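Local coordinates for tubulin-like protein CetZ2 (Haloferax volcanii, PDB 4B45), which binds GTP as a tubulin-like GTPase of the archaeal cytoskeleton and is involved in the control of cell shape, at residues V31-A36 / D87-A92; E237-A242 / G308-L313. All coordinates share one frame; numbering follows the deposited sequence.

Contact 1: residues V31-A36 / D87-A92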
ATOM      1  N   VAL A  31      -3.365  11.499  -6.392  1.00 50.40           N
ATOM      2  CA  VAL A  31      -4.049  10.460  -7.147  1.00 44.48           C
ATOM      3  C   VAL A  31      -4.659  11.109  -8.371  1.00 45.70           C
ATOM      4  O   VAL A  31      -5.586  11.909  -8.253  1.00 46.08           O
ATOM      5  CB  VAL A  31      -5.138   9.794  -6.296  1.00 45.46           C
ATOM      6  CG1 VAL A  31      -5.960   8.845  -7.131  1.00 46.05           C
ATOM      7  CG2 VAL A  31      -4.508   9.067  -5.112  1.00 45.83           C
ATOM      8  N   LEU A  32      -4.106  10.808  -9.543  1.00 41.95           N
ATOM      9  CA  LEU A  32      -4.548  11.463 -10.765  1.00 48.63           C
ATOM     10  C   LEU A  32      -5.824  10.811 -11.277  1.00 49.49           C
ATOM     11  O   LEU A  32      -6.653  11.457 -11.909  1.00 54.03           O
ATOM     12  CB  LEU A  32      -3.462  11.425 -11.845  1.00 50.50           C
ATOM     13  CG  LEU A  32      -2.133  12.124 -11.538  1.00 52.02           C
ATOM     14  CD1 LEU A  32      -1.364  12.346 -12.830  1.00 57.56           C
ATOM     15  CD2 LEU A  32      -2.366  13.446 -10.823  1.00 50.45           C
ATOM     16  N   ASP A  33      -5.981   9.528 -10.991  1.00 50.82           N
ATOM     17  CA  ASP A  33      -7.180   8.813 -11.395  1.00 54.47           C
ATOM     18  C   ASP A  33      -7.241   7.504 -10.645  1.00 48.83           C
ATOM     19  O   ASP A  33      -6.250   7.078 -10.054  1.00 46.83           O
ATOM     20  CB  ASP A  33      -7.175   8.553 -12.899  1.00 58.13           C
ATOM     21  CG  ASP A  33      -8.568   8.427 -13.465  1.00 75.34           C
ATOM     22  OD1 ASP A  33      -9.384   7.666 -12.899  1.00 80.14           O
ATOM     23  OD2 ASP A  33      -8.854   9.100 -14.471  1.00 84.75           O
ATOM     24  N   ALA A  34      -8.412   6.880 -10.663  1.00 43.44           N
ATOM     25  CA  ALA A  34      -8.634   5.599  -9.997  1.00 44.27           C
ATOM     26  C   ALA A  34      -9.678   4.823 -10.783  1.00 44.28           C
ATOM     27  O   ALA A  34     -10.700   5.381 -11.173  1.00 48.80           O
ATOM     28  CB  ALA A  34      -9.117   5.813  -8.570  1.00 40.07           C
ATOM     29  N   VAL A  35      -9.399   3.552 -11.046  1.00 42.40           N
ATOM     30  CA  VAL A  35     -10.312   2.696 -11.788  1.00 49.15           C
ATOM     31  C   VAL A  35     -10.420   1.365 -11.063  1.00 42.49           C
ATOM     32  O   VAL A  35      -9.417   0.836 -10.594  1.00 46.04           O
ATOM     33  CB  VAL A  35      -9.777   2.411 -13.201  1.00 51.05           C
ATOM     34  CG1 VAL A  35     -10.803   1.635 -14.019  1.00 51.09           C
ATOM     35  CG2 VAL A  35      -9.435   3.691 -13.898  1.00 54.17           C
ATOM     36  N   ALA A  36     -11.622   0.811 -10.977  1.00 45.15           N
ATOM     37  CA  ALA A  36     -11.766  -0.522 -10.403  1.00 43.53           C
ATOM     38  C   ALA A  36     -12.198  -1.521 -11.463  1.00 45.58           C
ATOM     39  O   ALA A  36     -13.104  -1.255 -12.246  1.00 43.99           O
ATOM     40  CB  ALA A  36     -12.735  -0.513  -9.225  1.00 40.98           C
ATOM     41  N   ASP A  87      -6.218   4.582 -20.898  1.00109.86           N
ATOM     42  CA  ASP A  87      -5.741   5.454 -21.967  1.00118.85           C
ATOM     43  C   ASP A  87      -5.771   6.921 -21.555  1.00113.94           C
ATOM     44  O   ASP A  87      -4.729   7.566 -21.448  1.00116.20           O
ATOM     45  CB  ASP A  87      -6.568   5.254 -23.242  1.00133.95           C
ATOM     46  CG  ASP A  87      -6.156   4.016 -24.022  1.00143.49           C
ATOM     47  OD1 ASP A  87      -5.399   3.189 -23.471  1.00147.02           O
ATOM     48  OD2 ASP A  87      -6.595   3.871 -25.185  1.00145.61           O
ATOM     49  N   GLY A  88      -6.967   7.438 -21.301  1.00106.61           N
ATOM     50  CA  GLY A  88      -7.119   8.829 -20.924  1.00100.80           C
ATOM     51  C   GLY A  88      -6.928   9.066 -19.440  1.00 95.54           C
ATOM     52  O   GLY A  88      -7.242  10.146 -18.934  1.00 91.44           O
ATOM     53  N   ARG A  89      -6.410   8.062 -18.737  1.00 92.91           N
ATOM     54  CA  ARG A  89      -6.271   8.152 -17.284  1.00 90.77           C
ATOM     55  C   ARG A  89      -4.826   8.115 -16.784  1.00 83.88           C
ATOM     56  O   ARG A  89      -4.456   8.903 -15.916  1.00 81.56           O
ATOM     57  CB  ARG A  89      -7.128   7.088 -16.597  1.00 95.02           C
ATOM     58  CG  ARG A  89      -8.587   7.169 -17.009  1.00 97.32           C
ATOM     59  CD  ARG A  89      -9.485   6.383 -16.083  1.00 95.71           C
ATOM     60  NE  ARG A  89     -10.838   6.275 -16.614  1.00 98.58           N
ATOM     61  CZ  ARG A  89     -11.758   7.223 -16.500  1.00104.87           C
ATOM     62  NH1 ARG A  89     -11.471   8.354 -15.874  1.00106.57           N
ATOM     63  NH2 ARG A  89     -12.966   7.044 -17.015  1.00109.53           N
ATOM     64  N   VAL A  90      -4.015   7.201 -17.318  1.00 82.46           N
ATOM     65  CA  VAL A  90      -2.575   7.242 -17.074  1.00 79.26           C
ATOM     66  C   VAL A  90      -2.008   8.361 -17.926  1.00 75.31           C
ATOM     67  O   VAL A  90      -1.488   8.129 -19.019  1.00 82.79           O
ATOM     68  CB  VAL A  90      -1.871   5.919 -17.438  1.00 73.87           C
ATOM     69  CG1 VAL A  90      -0.371   6.020 -17.174  1.00 69.98           C
ATOM     70  CG2 VAL A  90      -2.463   4.781 -16.647  1.00 72.35           C
ATOM     71  N   THR A  91      -2.139   9.586 -17.439  1.00 66.93           N
ATOM     72  CA  THR A  91      -1.701  10.721 -18.223  1.00 70.49           C
ATOM     73  C   THR A  91      -0.186  10.822 -18.166  1.00 72.01           C
ATOM     74  O   THR A  91       0.480   9.952 -17.601  1.00 73.32           O
ATOM     75  CB  THR A  91      -2.346  12.033 -17.749  1.00 69.01           C
ATOM     76  OG1 THR A  91      -1.796  12.411 -16.476  1.00 71.79           O
ATOM     77  CG2 THR A  91      -3.868  11.872 -17.656  1.00 56.32           C
ATOM     78  N   ALA A  92       0.344  11.889 -18.754  1.00 68.86           N
ATOM     79  CA  ALA A  92       1.778  12.108 -18.837  1.00 66.09           C
ATOM     80  C   ALA A  92       2.344  12.448 -17.473  1.00 61.71           C
ATOM     81  O   ALA A  92       3.515  12.197 -17.186  1.00 65.07           O
ATOM     82  CB  ALA A  92       2.067  13.236 -19.813  1.00 77.10           C
TER

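Contact 2: residues E237-A242 / G308-L313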
ATOM      1  N   GLU A 237      12.959  21.488  20.532  1.00 45.53           N
ATOM      2  CA  GLU A 237      13.796  20.771  21.500  1.00 48.86           C
ATOM      3  C   GLU A 237      13.028  19.767  22.375  1.00 50.50           C
ATOM      4  O   GLU A 237      13.574  18.728  22.753  1.00 51.99           O
ATOM      5  CB  GLU A 237      14.567  21.750  22.388  1.00 48.24           C
ATOM      6  CG  GLU A 237      15.780  21.136  23.061  1.00 55.04           C
ATOM      7  CD  GLU A 237      16.567  22.148  23.873  1.00 63.86           C
ATOM      8  OE1 GLU A 237      15.926  23.052  24.454  1.00 70.95           O
ATOM      9  OE2 GLU A 237      17.822  22.049  23.927  1.00 57.22           O
ATOM     10  N   ASP A 238      11.768  20.056  22.692  1.00 50.11           N
ATOM     11  CA  ASP A 238      10.978  19.115  23.498  1.00 54.23           C
ATOM     12  C   ASP A 238      10.570  17.881  22.715  1.00 50.43           C
ATOM     13  O   ASP A 238      10.067  16.923  23.292  1.00 56.11           O
ATOM     14  CB  ASP A 238       9.698  19.751  24.034  1.00 51.96           C
ATOM     15  CG  ASP A 238       9.956  20.927  24.918  1.00 58.37           C
ATOM     16  OD1 ASP A 238      10.988  20.930  25.626  1.00 63.46           O
ATOM     17  OD2 ASP A 238       9.112  21.852  24.901  1.00 61.68           O
ATOM     18  N   ASN A 239      10.769  17.898  21.401  1.00 42.00           N
ATOM     19  CA  ASN A 239      10.216  16.838  20.565  1.00 45.57           C
ATOM     20  C   ASN A 239      11.271  15.857  20.095  1.00 41.12           C
ATOM     21  O   ASN A 239      11.019  15.039  19.220  1.00 42.62           O
ATOM     22  CB  ASN A 239       9.486  17.438  19.355  1.00 44.89           C
ATOM     23  CG  ASN A 239       8.249  18.223  19.753  1.00 50.05           C
ATOM     24  OD1 ASN A 239       7.523  17.833  20.668  1.00 49.55           O
ATOM     25  ND2 ASN A 239       8.001  19.332  19.067  1.00 44.72           N
ATOM     26  N   ILE A 240      12.466  15.962  20.651  1.00 44.41           N
ATOM     27  CA  ILE A 240      13.551  15.088  20.218  1.00 47.00           C
ATOM     28  C   ILE A 240      13.210  13.628  20.485  1.00 48.44           C
ATOM     29  O   ILE A 240      13.346  12.779  19.602  1.00 45.50           O
ATOM     30  CB  ILE A 240      14.886  15.463  20.876  1.00 40.86           C
ATOM     31  CG1 ILE A 240      15.419  16.760  20.261  1.00 48.50           C
ATOM     32  CG2 ILE A 240      15.889  14.348  20.671  1.00 44.21           C
ATOM     33  CD1 ILE A 240      16.652  17.306  20.934  1.00 51.58           C
ATOM     34  N   ASN A 241      12.753  13.351  21.705  1.00 53.72           N
ATOM     35  CA  ASN A 241      12.280  12.019  22.093  1.00 55.20           C
ATOM     36  C   ASN A 241      11.101  11.532  21.255  1.00 50.87           C
ATOM     37  O   ASN A 241      11.067  10.370  20.822  1.00 47.96           O
ATOM     38  CB  ASN A 241      11.893  12.011  23.571  1.00 60.03           C
ATOM     39  CG  ASN A 241      11.272  10.692  24.012  1.00 59.89           C
ATOM     40  OD1 ASN A 241      10.065  10.608  24.267  1.00 55.01           O
ATOM     41  ND2 ASN A 241      12.099   9.655  24.107  1.00 57.85           N
ATOM     42  N   ALA A 242      10.127  12.415  21.047  1.00 44.32           N
ATOM     43  CA  ALA A 242       8.983  12.116  20.187  1.00 46.98           C
ATOM     44  C   ALA A 242       9.396  11.614  18.790  1.00 49.27           C
ATOM     45  O   ALA A 242       8.828  10.646  18.291  1.00 45.35           O
ATOM     46  CB  ALA A 242       8.072  13.337  20.065  1.00 47.35           C
ATOM     47  N   GLY A 308      -1.064  19.307  15.028  1.00 55.74           N
ATOM     48  CA  GLY A 308      -0.662  19.511  16.409  1.00 55.32           C
ATOM     49  C   GLY A 308       0.278  18.392  16.809  1.00 52.88           C
ATOM     50  O   GLY A 308       0.728  18.301  17.951  1.00 54.41           O
ATOM     51  N   ARG A 309       0.590  17.542  15.842  1.00 47.35           N
ATOM     52  CA  ARG A 309       1.375  16.348  16.088  1.00 48.26           C
ATOM     53  C   ARG A 309       2.616  16.266  15.203  1.00 48.54           C
ATOM     54  O   ARG A 309       2.864  17.129  14.358  1.00 45.23           O
ATOM     55  CB  ARG A 309       0.490  15.114  15.869  1.00 46.48           C
ATOM     56  CG  ARG A 309      -0.787  15.158  16.696  1.00 53.62           C
ATOM     57  CD  ARG A 309      -1.763  14.043  16.338  1.00 60.44           C
ATOM     58  NE  ARG A 309      -1.219  12.727  16.648  1.00 58.45           N
ATOM     59  CZ  ARG A 309      -1.170  12.215  17.872  1.00 67.10           C
ATOM     60  NH1 ARG A 309      -1.635  12.906  18.903  1.00 67.33           N
ATOM     61  NH2 ARG A 309      -0.651  11.011  18.064  1.00 76.26           N
ATOM     62  N   LEU A 310       3.396  15.215  15.427  1.00 48.33           N
ATOM     63  CA  LEU A 310       4.528  14.862  14.586  1.00 46.78           C
ATOM     64  C   LEU A 310       4.317  13.414  14.232  1.00 46.29           C
ATOM     65  O   LEU A 310       3.735  12.667  15.017  1.00 50.86           O
ATOM     66  CB  LEU A 310       5.832  14.931  15.378  1.00 46.04           C
ATOM     67  CG  LEU A 310       6.436  16.274  15.722  1.00 61.12           C
ATOM     68  CD1 LEU A 310       7.478  16.073  16.803  1.00 55.13           C
ATOM     69  CD2 LEU A 310       7.053  16.881  14.476  1.00 70.73           C
ATOM     70  N   ALA A 311       4.816  12.994  13.080  1.00 42.75           N
ATOM     71  CA  ALA A 311       4.770  11.578  12.762  1.00 46.83           C
ATOM     72  C   ALA A 311       5.991  11.166  11.978  1.00 42.98           C
ATOM     73  O   ALA A 311       6.591  11.987  11.293  1.00 46.76           O
ATOM     74  CB  ALA A 311       3.494  11.226  11.999  1.00 43.05           C
ATOM     75  N   SER A 312       6.362   9.897  12.113  1.00 41.78           N
ATOM     76  CA  SER A 312       7.353   9.287  11.251  1.00 40.91           C
ATOM     77  C   SER A 312       6.627   8.344  10.301  1.00 41.31           C
ATOM     78  O   SER A 312       5.796   7.519  10.708  1.00 38.79           O
ATOM     79  CB  SER A 312       8.396   8.504  12.044  1.00 43.99           C
ATOM     80  OG  SER A 312       9.082   9.349  12.949  1.00 67.93           O
ATOM     81  N   LEU A 313       6.941   8.482   9.029  1.00 39.53           N
ATOM     82  CA  LEU A 313       6.382   7.624   8.015  1.00 41.42           C
ATOM     83  C   LEU A 313       7.600   6.980   7.396  1.00 40.62           C
ATOM     84  O   LEU A 313       8.435   7.672   6.809  1.00 45.73           O
ATOM     85  CB  LEU A 313       5.646   8.478   6.999  1.00 43.11           C
ATOM     86  CG  LEU A 313       4.858   7.828   5.874  1.00 43.30           C
ATOM     87  CD1 LEU A 313       3.596   7.159   6.430  1.00 45.59           C
ATOM     88  CD2 LEU A 313       4.505   8.896   4.847  1.00 47.85           C
TER

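Contact 1: residues V31-A36 / D87-A92
D33 and R89 meet in a salt bridge between strand 31-38 and the loop that follows helix 68-85. R89 NH1 gives an almost straight bond (168°), 3.1 Å long, to the syn lone pair of D33 OD2, which lies in the guanidinium plane. The carboxylate and guanidinium planes stand 73° apart, an end-on pairing through one oxygen rather than a two-pronged one. The R89 chain, extended from CG to NE, passes close to the carboxylate, and its CD rests 3.5 Å from V35 CG2; a long aliphatic shaft with a charged end suits both. L32 CD1 touches T91 OG1 at 3.7 Å.

D33 OD1 takes a bent (130°) bond from A34 N at 2.6 Å through its anti lone pair, which probably limits how far the carboxylate can turn. Backbone hydrogen bonding to L5 keeps D33 in the sheet, and E50 forms a long, weak ion pair with R89 NH2. Were D33 an alanine, R89 would lose its nearer anionic partner and its guanidinium would probably turn more freely. In the Rossmann-like GTPase domain, one charge-assisted bond backed by carbon contacts ties loop to strand, and the positive charge is likely to stabilise the ionised carboxylate.

Contact 2: residues E237-A242 / G308-L313
L310 reaches from strand 309-319 to the start of helix 240-252, where its CD1 meets N239 and A242. The tight part of the contact is at N239: L310 CD1 lies 3.5 Å from N239 CB and 3.7 Å from N239 CG, the two side chains crossing at a slant. With CG anti to its own carbonyl carbon (chi1 -75°) and CD1 anti to CA, the leucine stretches out from the strand, and this one methyl does the touching. A branched apolar residue suits the place because it can also pack on A232, T276 and I277 of the surrounding loops.

N239 is buried, yet its polar end is provided for: ND2 gives hydrogen bonds to the backbone oxygens of S233 and T276. The amide thus links two loops while its CB presents carbon to the leucine. N239 occupies the N-cap position of the helix, but its side chain makes no capping bond.

Packing is looser at A242, whose CB stands 4.3 Å from L310 CD1; the small residue adds a light apolar touch. The outer side of the helix start is different again: E237, D238 and N241 are exposed, as suits polar residues, and I240 points away from the strand and packs on P278. Farther along the strand, S312 OG is hydrogen-bonded to the hydroxyls of T246 and T247 in the next part of the helix.

At L313 the strand's far face is covered by L192 and L193 of helix 175-196, while helix 240-252 lies over the face of L310 and S312, as in the tubulin/FtsZ C-terminal domain, where a mixed sheet is backed by helices and the long central helix joins it to the GTPase domain.

From the N terminus, the chain leaves strand 31-38, runs through strand 50-53 and helix 68-85, passing the GTP-binding residues G65 and G66, and is brought back to the strand by contact 1. Contact 2 opens much later: from the start of helix 240-252 the chain forms strand 263-272, helix 279-293 and strand 298-304 before strand 309-319 closes the loop. The two loops follow in series, neither nested nor crossed. Their centres are about 35 Å apart: contact 1 lies on the parallel sheet of the GTPase domain, contact 2 on the mixed sheet of the C-terminal domain, with helix 175-196 leading from one to the other.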